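Local structure of pancreatic lipase related protein 2 (Equus caballus, 1W52) at residues G78-G83 against G111-Y116; Q118-I123 against H153-H158. The protein probably hydrolyses ester bonds of galactolipids and triacylglycerols as a secreted, calcium-binding lipase of the alpha/beta-hydrolase superfamily. One frame throughout, in Å; residues are numbered along the deposited sequence.

Contact 1: residues G78-G83 against G111-Y116. With DDQ (decylamine-N,N-dimethyl-N-oxide), chain C.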
loop_
_atom_site.group_PDB
_atom_site.type_symbol
_atom_site.label_atom_id
_atom_site.label_comp_id
_atom_site.label_asym_id
_atom_site.label_seq_id
_atom_site.Cartn_x
_atom_site.Cartn_y
_atom_site.Cartn_z
ATOM N N GLY A 78 11.858 -8.851 -3.651
ATOM C CA GLY A 78 11.732 -9.454 -4.961
ATOM C C GLY A 78 12.962 -9.313 -5.834
ATOM O O GLY A 78 14.078 -9.160 -5.306
ATOM N N PHE A 79 12.710 -9.362 -7.168
ATOM C CA PHE A 79 13.721 -9.210 -8.256
ATOM C C PHE A 79 14.744 -8.136 -7.935
ATOM O O PHE A 79 14.393 -6.973 -7.671
ATOM C CB PHE A 79 12.985 -8.856 -9.554
ATOM C CG PHE A 79 13.843 -8.845 -10.797
ATOM C CD1 PHE A 79 14.391 -9.997 -11.316
ATOM C CD2 PHE A 79 14.056 -7.676 -11.487
ATOM C CE1 PHE A 79 15.185 -9.953 -12.446
ATOM C CE2 PHE A 79 14.847 -7.669 -12.632
ATOM C CZ PHE A 79 15.399 -8.813 -13.087
ATOM N N ARG A 80 15.990 -8.565 -7.861
ATOM C CA ARG A 80 17.153 -7.675 -7.732
ATOM C C ARG A 80 17.179 -6.728 -6.564
ATOM O O ARG A 80 17.621 -5.581 -6.653
ATOM C CB ARG A 80 17.373 -6.889 -9.018
ATOM C CG ARG A 80 17.659 -7.864 -10.175
ATOM C CD ARG A 80 18.282 -7.246 -11.323
ATOM N NE ARG A 80 19.717 -7.464 -11.324
ATOM C CZ ARG A 80 20.374 -8.360 -12.062
ATOM N NH1 ARG A 80 19.731 -9.229 -12.896
ATOM N NH2 ARG A 80 21.709 -8.352 -11.963
ATOM N N ASP A 81 16.721 -7.265 -5.461
ATOM C CA ASP A 81 16.689 -6.594 -4.202
ATOM C C ASP A 81 17.347 -7.592 -3.229
ATOM O O ASP A 81 17.639 -8.763 -3.616
ATOM C CB ASP A 81 15.241 -6.405 -3.826
ATOM C CG ASP A 81 14.986 -5.162 -3.039
ATOM O OD1 ASP A 81 15.891 -4.641 -2.329
ATOM O OD2 ASP A 81 13.837 -4.666 -3.051
ATOM N N ARG A 82 17.548 -7.133 -1.977
ATOM C CA ARG A 82 18.106 -7.953 -0.902
ATOM C C ARG A 82 17.361 -7.805 0.468
ATOM O O ARG A 82 16.536 -6.908 0.681
ATOM C CB ARG A 82 19.600 -7.673 -0.779
ATOM C CG ARG A 82 19.887 -6.260 -0.447
ATOM C CD ARG A 82 21.293 -6.008 -0.101
ATOM N NE ARG A 82 21.382 -4.657 0.431
ATOM C CZ ARG A 82 22.492 -4.120 0.946
ATOM N NH1 ARG A 82 23.630 -4.841 1.009
ATOM N NH2 ARG A 82 22.467 -2.853 1.403
ATOM N N GLY A 83 17.656 -8.762 1.346
ATOM C CA GLY A 83 17.149 -8.803 2.715
ATOM C C GLY A 83 18.048 -8.108 3.724
ATOM O O GLY A 83 17.553 -7.343 4.554
ATOM N N GLY A 111 19.737 -15.213 -5.627
ATOM C CA GLY A 111 18.829 -15.901 -6.527
ATOM C C GLY A 111 17.966 -14.961 -7.307
ATOM O O GLY A 111 17.487 -15.320 -8.378
ATOM N N ALA A 112 17.758 -13.767 -6.744
ATOM C CA ALA A 112 16.929 -12.692 -7.327
ATOM C C ALA A 112 17.755 -11.723 -8.201
ATOM O O ALA A 112 17.226 -10.736 -8.747
ATOM C CB ALA A 112 16.185 -11.907 -6.195
ATOM N N LYS A 113 19.048 -12.031 -8.321
ATOM C CA LYS A 113 20.020 -11.350 -9.184
ATOM C C LYS A 113 20.060 -11.998 -10.555
ATOM O O LYS A 113 20.747 -11.549 -11.426
ATOM C CB LYS A 113 21.397 -11.534 -8.548
ATOM C CG LYS A 113 22.331 -10.457 -8.814
ATOM C CD LYS A 113 23.458 -10.445 -7.816
ATOM C CE LYS A 113 24.171 -9.088 -7.877
ATOM N NZ LYS A 113 25.655 -9.244 -7.811
ATOM N N ALA A 114 19.354 -13.092 -10.732
ATOM C CA ALA A 114 19.244 -13.717 -12.029
ATOM C C ALA A 114 18.455 -12.897 -13.031
ATOM O O ALA A 114 18.051 -11.773 -12.799
ATOM C CB ALA A 114 18.592 -15.135 -11.905
ATOM N N GLU A 115 18.291 -13.488 -14.193
ATOM C CA GLU A 115 17.522 -12.894 -15.259
ATOM C C GLU A 115 16.051 -13.039 -14.868
ATOM O O GLU A 115 15.647 -14.093 -14.460
ATOM C CB GLU A 115 17.873 -13.644 -16.564
ATOM C CG GLU A 115 17.174 -13.140 -17.799
ATOM C CD GLU A 115 15.733 -13.597 -17.871
ATOM O OE1 GLU A 115 15.509 -14.771 -18.150
ATOM O OE2 GLU A 115 14.815 -12.785 -17.629
ATOM N N TYR A 116 15.247 -12.000 -15.013
ATOM C CA TYR A 116 13.821 -12.058 -14.631
ATOM C C TYR A 116 13.123 -13.416 -14.820
ATOM O O TYR A 116 12.520 -13.976 -13.925
ATOM C CB TYR A 116 13.006 -10.985 -15.375
ATOM C CG TYR A 116 11.640 -10.844 -14.774
ATOM C CD1 TYR A 116 11.444 -10.262 -13.544
ATOM C CD2 TYR A 116 10.574 -11.339 -15.391
ATOM C CE1 TYR A 116 10.172 -10.164 -12.978
ATOM C CE2 TYR A 116 9.296 -11.274 -14.835
ATOM C CZ TYR A 116 9.088 -10.681 -13.642
ATOM O OH TYR A 116 7.776 -10.609 -13.166
HETATM N N1 DDQ C . 16.211 -1.755 -4.886
HETATM O O1 DDQ C . 15.713 -2.103 -3.787
HETATM C CM1 DDQ C . 16.731 -0.347 -4.751
HETATM C CM2 DDQ C . 17.341 -2.653 -5.270
HETATM C C1 DDQ C . 15.041 -1.836 -5.812
HETATM C C2 DDQ C . 14.806 -3.172 -6.530
HETATM C C3 DDQ C . 14.835 -2.927 -8.034
HETATM C C4 DDQ C . 13.457 -2.808 -8.666
HETATM C C5 DDQ C . 13.280 -3.831 -9.775
HETATM C C6 DDQ C . 11.888 -3.638 -10.309
HETATM C C7 DDQ C . 11.531 -4.676 -11.332
HETATM C C8 DDQ C . 10.325 -5.492 -10.910
HETATM C C9 DDQ C . 10.163 -6.688 -11.855
HETATM C C10 DDQ C . 8.727 -7.088 -12.115
#

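Contact 2: residues Q118-I123 against H153-H158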
loop_
_atom_site.group_PDB
_atom_site.type_symbol
_atom_site.label_atom_id
_atom_site.label_comp_id
_atom_site.label_asym_id
_atom_site.label_seq_id
_atom_site.Cartn_x
_atom_site.Cartn_y
_atom_site.Cartn_z
ATOM N N GLN A 118 14.376 -16.418 -15.204
ATOM C CA GLN A 118 14.893 -17.363 -14.228
ATOM C C GLN A 118 14.302 -17.078 -12.829
ATOM O O GLN A 118 13.596 -17.926 -12.291
ATOM C CB GLN A 118 16.430 -17.319 -14.173
ATOM C CG GLN A 118 17.066 -18.407 -13.323
ATOM C CD GLN A 118 16.619 -19.800 -13.754
ATOM O OE1 GLN A 118 16.825 -20.146 -14.901
ATOM N NE2 GLN A 118 15.966 -20.575 -12.863
ATOM N N ALA A 119 14.636 -15.890 -12.267
ATOM C CA ALA A 119 14.079 -15.294 -11.028
ATOM C C ALA A 119 12.609 -15.689 -10.748
ATOM O O ALA A 119 12.264 -16.131 -9.653
ATOM C CB ALA A 119 14.232 -13.754 -11.088
ATOM N N VAL A 120 11.772 -15.590 -11.764
ATOM C CA VAL A 120 10.393 -16.007 -11.671
ATOM C C VAL A 120 10.260 -17.503 -11.264
ATOM O O VAL A 120 9.241 -17.968 -10.696
ATOM C CB VAL A 120 9.704 -15.733 -13.005
ATOM C CG1 VAL A 120 8.391 -16.458 -13.069
ATOM C CG2 VAL A 120 9.512 -14.163 -13.283
ATOM N N GLN A 121 11.305 -18.262 -11.543
ATOM C CA GLN A 121 11.367 -19.654 -11.133
ATOM C C GLN A 121 12.036 -19.855 -9.792
ATOM O O GLN A 121 11.551 -20.649 -9.017
ATOM C CB GLN A 121 12.112 -20.474 -12.174
ATOM C CG GLN A 121 11.458 -20.481 -13.485
ATOM C CD GLN A 121 10.201 -21.306 -13.523
ATOM O OE1 GLN A 121 10.173 -22.435 -13.034
ATOM N NE2 GLN A 121 9.154 -20.759 -14.130
ATOM N N ASN A 122 13.159 -19.194 -9.534
ATOM C CA ASN A 122 13.791 -19.280 -8.208
ATOM C C ASN A 122 12.758 -19.035 -7.069
ATOM O O ASN A 122 12.697 -19.727 -6.033
ATOM C CB ASN A 122 14.981 -18.313 -8.104
ATOM C CG ASN A 122 16.013 -18.554 -9.210
ATOM O OD1 ASN A 122 15.790 -19.389 -10.066
ATOM N ND2 ASN A 122 17.122 -17.832 -9.189
ATOM N N ILE A 123 11.881 -18.084 -7.306
ATOM C CA ILE A 123 10.760 -17.849 -6.399
ATOM C C ILE A 123 10.098 -19.098 -5.817
ATOM O O ILE A 123 9.753 -19.122 -4.652
ATOM C CB ILE A 123 9.803 -16.848 -7.090
ATOM C CG1 ILE A 123 10.070 -15.549 -6.365
ATOM C CG2 ILE A 123 8.328 -17.253 -7.126
ATOM C CD1 ILE A 123 9.017 -14.566 -6.508
ATOM N N HIS A 153 7.071 -8.202 -1.340
ATOM C CA HIS A 153 7.048 -7.171 -2.399
ATOM C C HIS A 153 7.383 -7.713 -3.818
ATOM O O HIS A 153 8.358 -8.419 -3.990
ATOM C CB HIS A 153 8.026 -6.013 -2.088
ATOM C CG HIS A 153 8.124 -5.021 -3.211
ATOM N ND1 HIS A 153 9.171 -5.017 -4.110
ATOM C CD2 HIS A 153 7.265 -4.053 -3.632
ATOM C CE1 HIS A 153 8.964 -4.071 -5.014
ATOM N NE2 HIS A 153 7.807 -3.488 -4.765
ATOM N N SER A 154 6.583 -7.325 -4.822
ATOM C CA SER A 154 6.839 -7.652 -6.231
ATOM C C SER A 154 6.931 -9.150 -6.352
ATOM O O SER A 154 5.988 -9.857 -6.092
ATOM C CB SER A 154 8.115 -6.950 -6.801
ATOM O OG SER A 154 8.460 -7.314 -8.171
ATOM N N LEU A 155 8.072 -9.646 -6.752
ATOM C CA LEU A 155 8.189 -11.071 -6.912
ATOM C C LEU A 155 7.976 -11.713 -5.571
ATOM O O LEU A 155 7.268 -12.652 -5.482
ATOM C CB LEU A 155 9.561 -11.379 -7.437
ATOM C CG LEU A 155 9.718 -12.098 -8.778
ATOM C CD1 LEU A 155 8.868 -11.548 -9.873
ATOM C CD2 LEU A 155 11.187 -11.963 -9.096
ATOM N N GLY A 156 8.583 -11.162 -4.517
ATOM C CA GLY A 156 8.269 -11.519 -3.129
ATOM C C GLY A 156 6.785 -11.743 -2.780
ATOM O O GLY A 156 6.431 -12.661 -2.047
ATOM N N ALA A 157 5.906 -10.891 -3.264
ATOM C CA ALA A 157 4.512 -11.138 -3.012
ATOM C C ALA A 157 4.116 -12.535 -3.505
ATOM O O ALA A 157 3.450 -13.267 -2.838
ATOM C CB ALA A 157 3.650 -10.097 -3.705
ATOM N N HIS A 158 4.473 -12.877 -4.715
ATOM C CA HIS A 158 4.123 -14.167 -5.257
ATOM C C HIS A 158 4.855 -15.315 -4.511
ATOM O O HIS A 158 4.311 -16.427 -4.309
ATOM C CB HIS A 158 4.501 -14.167 -6.730
ATOM C CG HIS A 158 3.613 -13.319 -7.572
ATOM N ND1 HIS A 158 2.238 -13.379 -7.492
ATOM C CD2 HIS A 158 3.896 -12.369 -8.498
ATOM C CE1 HIS A 158 1.713 -12.519 -8.355
ATOM N NE2 HIS A 158 2.696 -11.888 -8.976
#

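Contact 1: residues G78-G83 against G111-Y116
Ala112 meets the type II beta turn Gly78-Asp81, part of the loop that follows strand 72-76 of the alpha/beta-hydrolase sheet and lines the detergent pocket. Its methyl group points at the turn and rests on the carbonyl O of Gly78. Its own carbonyl O accepts the backbone N of Arg80 at 2.7 Å, with the donor 39° out of the carbonyl plane. At Lys113 the backbone does the touching: its carbonyl lies over one face of the Arg80 guanidinium, where the N-H groups do not point at the O and no hydrogen bond forms. Arg80 gets there because its chain bends at chi3 (99°), and its NH2 packs against the CG of Lys113, the two chains crossing at about a right angle. Ala114 follows, its O near Phe79 CE1. Glu115 turns away and caps helix 116-141 through Thr117 N. Tyr116 then presents its ring edge to the face of Phe79, a T-shaped stack with centroids 5.2 Å apart and planes at 77°. The phenyl is sandwiched, since Arg80 CG lies 3.6 Å above the centre of its other face. The detergent tail runs past both rings, and Tyr116 OH is held by Pro182 O. With an alanine at Phe79, the Tyr116 edge is likely to lose its aromatic face, and the alkyl chain part of its apolar wall. At the polar end of the pocket Asp81, whose carboxylate bonds to Trp87 NE1 and Ser86 OG, has OD1 2.9 Å from the detergent O1, while DDQ C10 ends 3.5 Å from Tyr116 CE1.

Contact 2: residues Q118-I123 against H153-H158
The nucleophile elbow, the sharp turn between strand 148-153 and helix 155-166 in the alpha/beta-hydrolase fold, places Leu155 against Ala119, Val120 and Ile123 of helix 116-141. The contact is buried and wholly apolar, with no hydrogen bond crossing it. Leu155 reaches toward the neighbouring helix and divides its two methyls: CD2 lies 4.1 Å from Ala119 CB, and CD1 lies 4.3 Å from Val120 CG2. Ile123, one turn further along, sends the end of its chain alongside the base of Leu155, where its CD1 packs on CB at 3.4 Å; its still closer approach to the Leu155 carbonyl is doubtful in this model. The residue just before, Ser154, is the predicted nucleophile. Its backbone, phi 57° and psi -117°, has the unusual positive-phi conformation expected of a nucleophile elbow, and its OG bonds to His265 NE2, in keeping with a Ser-His-Asp triad completed by Asp178. Gly156 belongs to the same GxSxG pattern, and a CB there would run into the His153 carbonyl O. On a side of helix 116-141 that faces the Leu28-Trp30 loop, the Gln118 and Asn122 side chains lock together one turn apart. Asn122 OD1 also takes Trp30 N, and Gln118 NE2 also reaches Leu28 O. Between the two amides the bond is nearly straight, Gln118 NE2 to Asn122 OD1 measuring 3.0 Å at 171° and lying in the carbonyl plane.

Contacts 1 and 2 lie 8 Å apart between centres and pack directly on each other. Leu155 of contact 2 meets contact 1 with both methyls: CD1 is 3.6 Å from Tyr116 OH and CD2 is 3.6 Å from the backbone N of Phe79. Ala119 CB, 3.8 Å from Phe79 CD1, adds helix 116-141 to the same packing. A probable hydrogen bond, Gly111 O to Asn122 ND2 at 2.7 Å, joins the short helix 109-112 to that longer one. The detergent touches residues of both contacts, including Ser154. Phe79 N lies 4.7 Å from Leu155 N, consistent with the oxyanion hole of pancreatic lipases.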